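Side-chain contact in legionella ubiquitin-specific protease A domain-containing protein (Legionella pneumophila subsp. pneumophila, PDB 5DGG), which is probably a ubiquitin-specific protease of the clan CA cysteine peptidase type, and is linked to metaeffector activity of this intracellular pathogen: residues G133-A138 with D160-L165. Sequence-based numbering, arbitrary orientation.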
loop_
_atom_site.group_PDB
_atom_site.type_symbol
_atom_site.label_atom_id
_atom_site.label_comp_id
_atom_site.label_asym_id
_atom_site.label_seq_id
_atom_site.Cartn_x
_atom_site.Cartn_y
_atom_site.Cartn_z
ATOM N N GLY A 133 7.570 5.874 3.176
ATOM C CA GLY A 133 7.206 5.805 1.762
ATOM C C GLY A 133 7.921 4.700 1.029
ATOM O O GLY A 133 7.317 3.954 0.242
ATOM N N ASP A 134 9.235 4.633 1.269
ATOM C CA ASP A 134 10.083 3.647 0.649
ATOM C C ASP A 134 9.651 2.236 1.014
ATOM O O ASP A 134 9.524 1.351 0.147
ATOM C CB ASP A 134 11.553 3.867 1.093
ATOM C CG ASP A 134 12.027 5.315 0.869
ATOM O OD1 ASP A 134 11.576 6.263 1.587
ATOM O OD2 ASP A 134 12.879 5.490 -0.032
ATOM N N PHE A 135 9.497 2.007 2.301
ATOM C CA PHE A 135 8.972 0.727 2.776
ATOM C C PHE A 135 7.617 0.404 2.167
ATOM O O PHE A 135 7.397 -0.728 1.736
ATOM C CB PHE A 135 8.863 0.689 4.318
ATOM C CG PHE A 135 10.170 0.364 5.035
ATOM C CD1 PHE A 135 10.488 -0.931 5.342
ATOM C CD2 PHE A 135 11.053 1.367 5.429
ATOM C CE1 PHE A 135 11.678 -1.244 5.981
ATOM C CE2 PHE A 135 12.242 1.079 6.073
ATOM C CZ PHE A 135 12.555 -0.232 6.349
ATOM N N THR A 136 6.696 1.368 2.148
ATOM C CA THR A 136 5.360 1.095 1.672
ATOM C C THR A 136 5.367 0.791 0.152
ATOM O O THR A 136 4.664 -0.127 -0.313
ATOM C CB THR A 136 4.405 2.271 2.076
ATOM O OG1 THR A 136 4.254 2.264 3.504
ATOM C CG2 THR A 136 3.083 2.097 1.423
ATOM N N CYS A 137 6.188 1.509 -0.615
ATOM C CA CYS A 137 6.304 1.283 -2.047
ATOM C C CYS A 137 6.877 -0.075 -2.337
ATOM O O CYS A 137 6.327 -0.874 -3.153
ATOM C CB CYS A 137 7.171 2.346 -2.715
ATOM S SG CYS A 137 6.306 3.881 -3.030
ATOM N N ALA A 138 7.947 -0.410 -1.615
ATOM C CA ALA A 138 8.601 -1.685 -1.835
ATOM C C ALA A 138 7.720 -2.839 -1.373
ATOM O O ALA A 138 7.638 -3.885 -2.027
ATOM C CB ALA A 138 9.938 -1.736 -1.134
ATOM N N ASP A 160 13.585 -7.279 -3.382
ATOM C CA ASP A 160 14.746 -7.995 -2.824
ATOM C C ASP A 160 15.526 -7.109 -1.876
ATOM O O ASP A 160 16.071 -7.596 -0.899
ATOM C CB ASP A 160 15.692 -8.549 -3.913
ATOM C CG ASP A 160 14.986 -9.510 -4.905
ATOM O OD1 ASP A 160 13.865 -10.007 -4.620
ATOM O OD2 ASP A 160 15.554 -9.718 -5.994
ATOM N N THR A 161 15.580 -5.808 -2.130
ATOM C CA THR A 161 16.219 -4.926 -1.148
ATOM C C THR A 161 15.439 -4.944 0.169
ATOM O O THR A 161 16.004 -5.192 1.281
ATOM C CB THR A 161 16.395 -3.516 -1.689
ATOM O OG1 THR A 161 17.208 -3.578 -2.870
ATOM C CG2 THR A 161 17.060 -2.619 -0.644
ATOM N N LEU A 162 14.146 -4.664 0.068
ATOM C CA LEU A 162 13.294 -4.686 1.267
ATOM C C LEU A 162 13.406 -5.983 2.042
ATOM O O LEU A 162 13.608 -5.986 3.267
ATOM C CB LEU A 162 11.826 -4.501 0.878
ATOM C CG LEU A 162 10.793 -4.737 2.008
ATOM C CD1 LEU A 162 10.867 -3.651 3.026
ATOM C CD2 LEU A 162 9.397 -4.747 1.439
ATOM N N ASP A 163 13.269 -7.096 1.343
ATOM C CA ASP A 163 13.209 -8.386 2.021
ATOM C C ASP A 163 14.478 -8.776 2.758
ATOM O O ASP A 163 14.428 -9.414 3.824
ATOM C CB ASP A 163 12.919 -9.479 1.011
ATOM C CG ASP A 163 12.552 -10.771 1.673
ATOM O OD1 ASP A 163 11.449 -10.862 2.234
ATOM O OD2 ASP A 163 13.380 -11.700 1.673
ATOM N N ASN A 164 15.626 -8.418 2.181
ATOM C CA ASN A 164 16.901 -8.829 2.758
ATOM C C ASN A 164 17.566 -7.788 3.585
ATOM O O ASN A 164 18.247 -8.157 4.532
ATOM C CB ASN A 164 17.833 -9.317 1.648
ATOM C CG ASN A 164 17.250 -10.526 0.950
ATOM O OD1 ASN A 164 17.285 -11.604 1.485
ATOM N ND2 ASN A 164 16.630 -10.327 -0.200
ATOM N N LEU A 165 17.379 -6.503 3.244
ATOM C CA LEU A 165 18.107 -5.404 3.895
ATOM C C LEU A 165 17.293 -4.337 4.634
ATOM O O LEU A 165 17.879 -3.503 5.328
ATOM C CB LEU A 165 18.911 -4.657 2.846
ATOM C CG LEU A 165 20.024 -5.484 2.215
ATOM C CD1 LEU A 165 20.522 -4.794 0.940
ATOM C CD2 LEU A 165 21.140 -5.664 3.239
#
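Leu162 reaches across to helix 132-146 with its two methyl groups divided between two residues one helical turn apart, Phe135 and Ala138, a compact example of how a branched side chain can join two helices without any polar bond. Its CG lies anti to the backbone N (chi1 170°), which extends the branch point across to helix 132-146 and lets the two methyls part over Phe135 and Ala138. One prong, CD1 of Leu162, comes within 3.6 Å of CD1 of Phe135 and 3.9 Å of its CE1, meeting the ring at an oblique angle. The other prong, CD2 of Leu162, settles against the backbone, 3.8 Å from Ala138 C. Closer to the main chains, CB of Ala138 and CB of Leu162 are 3.9 Å apart; with only a methyl at Ala138, the CA atoms of Ala138 and Leu162 lie 6.4 Å apart, the nearest such pair of the two segments. In this central domain of a longer protein, assigned by sequence family to peptidase clan CA, the contact joins helix 132-146, which lies beside the five-stranded mixed sheet, to the end of helix 156-165 on its outer side. The Phe135 ring also touches Pro88, Pro122 and Gln126, so loop residues add to its surroundings. Polar ties flank the buried patch: Asp134 forms a salt bridge with Arg173 and a hydrogen bond with Thr176, both on helix 171-183, while Asp163 pairs with Lys123. At the more exposed end of helix 156-165, ND2 of Asn164 turns back to O of Asp160 at 2.9 Å, meeting one of that oxygen's lone pairs within the plane of the carbonyl, and shares it with its own backbone N.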